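PDB 2QW5: xylose isomerase-like TIM barrel, which binds zinc and d-xylose within a TIM barrel and is probably a sugar or sugar phosphate isomerase or epimerase. Local coordinates for residues Y73-E77 with G78-V82. Residues are numbered along the deposited sequence; the frame is centred on the assembly and turned at random.
Sequences YLDSE and GLENV
L79 N bonds back to L74 O at 3.0 Å and G78 N to D75 O at 3.1 Å, a Schellman motif that ends helix 60-76. E77 is the first residue to leave helical geometry, and G78, with a positive phi of 86°, is the C-prime residue. From there a type I beta turn, L79 to V82, leads on toward the next strand. The contact thus lies in an alpha-to-beta loop of the TIM barrel, joining helix 60-76 to strand 83-87, away from the zinc and xylose sites.

The buried side chains L74 and L79 pack across the cap, CB to CB at 4.3 Å. L79 also touches Q41 of helix 27-42. L79 CB lies 3.2 Å from L74 O, the same oxygen that its own N-H binds. D75 CB meets E80 CG at 4.1 Å. The E80 chain bends at chi2 (90°), which folds the carboxylate back so that D75 O lies over its face, E80 CD to D75 O at 3.4 Å. Both groups are acceptors and no bond forms. D75 OD1 forms a salt bridge with R71, which also bonds to V82 O and so ties the helix to the end of the turn. A water makes a second bridge: it donates to D75 OD1 at 3.0 Å and to E80 O at 2.7 Å.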
ATOM      1  N   TYR A  73      12.661 -19.440 -35.619  1.00 24.20           N
ATOM      2  CA  TYR A  73      13.742 -18.464 -35.767  1.00 24.89           C
ATOM      3  C   TYR A  73      15.024 -18.951 -35.048  1.00 23.91           C
ATOM      4  O   TYR A  73      16.144 -18.788 -35.564  1.00 21.27           O
ATOM      5  CB  TYR A  73      13.289 -17.082 -35.264  1.00 25.49           C
ATOM      6  CG  TYR A  73      14.362 -16.044 -35.399  1.00 26.82           C
ATOM      7  CD1 TYR A  73      14.669 -15.507 -36.658  1.00 28.76           C
ATOM      8  CD2 TYR A  73      15.098 -15.612 -34.296  1.00 23.17           C
ATOM      9  CE1 TYR A  73      15.701 -14.564 -36.816  1.00 27.75           C
ATOM     10  CE2 TYR A  73      16.108 -14.662 -34.438  1.00 23.47           C
ATOM     11  CZ  TYR A  73      16.396 -14.141 -35.697  1.00 28.60           C
ATOM     12  OH  TYR A  73      17.385 -13.205 -35.828  1.00 30.75           O
ATOM     13  N   LEU A  74      14.865 -19.531 -33.849  1.00 23.75           N
ATOM     14  CA  LEU A  74      16.011 -20.112 -33.148  1.00 23.00           C
ATOM     15  C   LEU A  74      16.620 -21.230 -34.010  1.00 23.39           C
ATOM     16  O   LEU A  74      17.837 -21.288 -34.162  1.00 23.34           O
ATOM     17  CB  LEU A  74      15.637 -20.678 -31.762  1.00 22.45           C
ATOM     18  CG  LEU A  74      15.022 -19.804 -30.635  1.00 22.68           C
ATOM     19  CD1 LEU A  74      14.886 -20.686 -29.393  1.00 26.52           C
ATOM     20  CD2 LEU A  74      15.736 -18.523 -30.307  1.00 25.49           C
ATOM     21  N   ASP A  75      15.767 -22.060 -34.618  1.00 22.74           N
ATOM     22  CA  ASP A  75      16.239 -23.175 -35.486  1.00 22.60           C
ATOM     23  C   ASP A  75      16.990 -22.651 -36.704  1.00 24.90           C
ATOM     24  O   ASP A  75      18.085 -23.137 -37.010  1.00 22.15           O
ATOM     25  CB  ASP A  75      15.074 -24.050 -35.946  1.00 23.39           C
ATOM     26  CG  ASP A  75      14.421 -24.798 -34.821  1.00 25.30           C
ATOM     27  OD1 ASP A  75      15.022 -24.905 -33.722  1.00 27.78           O
ATOM     28  OD2 ASP A  75      13.279 -25.260 -35.042  1.00 25.06           O
ATOM     29  N   SER A  76      16.445 -21.619 -37.334  1.00 27.59           N
ATOM     30  CA  SER A  76      17.090 -21.006 -38.510  1.00 27.89           C
ATOM     31  C   SER A  76      18.431 -20.337 -38.163  1.00 29.76           C
ATOM     32  O   SER A  76      19.295 -20.195 -39.041  1.00 27.38           O
ATOM     33  CB  SER A  76      16.145 -20.032 -39.216  1.00 28.63           C
ATOM     34  OG  SER A  76      15.975 -18.845 -38.485  1.00 28.73           O
ATOM     35  N   GLU A  77      18.613 -19.932 -36.904  1.00 27.55           N
ATOM     36  CA  GLU A  77      19.904 -19.395 -36.430  1.00 28.06           C
ATOM     37  C   GLU A  77      20.949 -20.441 -35.967  1.00 28.67           C
ATOM     38  O   GLU A  77      21.946 -20.067 -35.346  1.00 29.63           O
ATOM     39  CB  GLU A  77      19.641 -18.340 -35.313  1.00 30.30           C
ATOM     40  CG  GLU A  77      19.010 -17.045 -35.832  1.00 29.85           C
ATOM     41  CD  GLU A  77      20.001 -16.219 -36.687  1.00 35.37           C
ATOM     42  OE1 GLU A  77      21.052 -15.811 -36.165  1.00 46.36           O
ATOM     43  OE2 GLU A  77      19.733 -15.999 -37.882  1.00 37.60           O
ATOM     44  N   GLY A  78      20.724 -21.733 -36.253  1.00 27.67           N
ATOM     45  CA  GLY A  78      21.627 -22.827 -35.856  1.00 23.93           C
ATOM     46  C   GLY A  78      21.408 -23.402 -34.471  1.00 25.00           C
ATOM     47  O   GLY A  78      22.241 -24.213 -33.998  1.00 23.95           O
ATOM     48  N   LEU A  79      20.272 -23.072 -33.851  1.00 20.60           N
ATOM     49  CA  LEU A  79      19.998 -23.481 -32.467  1.00 20.73           C
ATOM     50  C   LEU A  79      18.966 -24.596 -32.362  1.00 20.76           C
ATOM     51  O   LEU A  79      18.311 -24.712 -31.321  1.00 19.36           O
ATOM     52  CB  LEU A  79      19.612 -22.255 -31.619  1.00 19.08           C
ATOM     53  CG  LEU A  79      20.614 -21.069 -31.610  1.00 22.41           C
ATOM     54  CD1 LEU A  79      20.071 -19.856 -30.850  1.00 22.09           C
ATOM     55  CD2 LEU A  79      21.951 -21.469 -31.065  1.00 13.78           C
ATOM     56  N   GLU A  80      18.930 -25.487 -33.368  1.00 21.55           N
ATOM     57  CA  GLU A  80      18.008 -26.636 -33.388  1.00 20.95           C
ATOM     58  C   GLU A  80      18.082 -27.489 -32.142  1.00 16.56           C
ATOM     59  O   GLU A  80      17.037 -27.919 -31.619  1.00 19.72           O
ATOM     60  CB  GLU A  80      18.259 -27.578 -34.590  1.00 24.53           C
ATOM     61  CG  GLU A  80      17.956 -27.021 -35.978  1.00 23.37           C
ATOM     62  CD  GLU A  80      19.165 -26.319 -36.657  1.00 38.85           C
ATOM     63  OE1 GLU A  80      20.135 -25.908 -35.953  1.00 27.10           O
ATOM     64  OE2 GLU A  80      19.126 -26.190 -37.907  1.00 35.51           O
ATOM     65  N   ASN A  81      19.297 -27.738 -31.677  1.00 15.12           N
ATOM     66  CA  ASN A  81      19.528 -28.649 -30.547  1.00 17.08           C
ATOM     67  C   ASN A  81      19.280 -28.030 -29.208  1.00 20.60           C
ATOM     68  O   ASN A  81      19.309 -28.775 -28.218  1.00 19.93           O
ATOM     69  CB  ASN A  81      20.950 -29.219 -30.536  1.00 17.82           C
ATOM     70  CG  ASN A  81      21.272 -30.025 -31.764  1.00 19.85           C
ATOM     71  OD1 ASN A  81      20.400 -30.405 -32.539  1.00 18.48           O
ATOM     72  ND2 ASN A  81      22.535 -30.304 -31.935  1.00 20.03           N
ATOM     73  N   VAL A  82      19.082 -26.696 -29.148  1.00 20.85           N
ATOM     74  CA  VAL A  82      18.846 -25.981 -27.864  1.00 18.75           C
ATOM     75  C   VAL A  82      17.460 -26.333 -27.338  1.00 17.19           C
ATOM     76  O   VAL A  82      16.494 -26.194 -28.052  1.00 17.68           O
ATOM     77  CB  VAL A  82      18.995 -24.444 -28.040  1.00 19.94           C
ATOM     78  CG1 VAL A  82      18.469 -23.640 -26.785  1.00 19.61           C
ATOM     79  CG2 VAL A  82      20.434 -24.122 -28.341  1.00 18.42           C
TER
HETATM   80  O   HOH W   1      14.499 -27.581 -32.552  1.00 25.41           O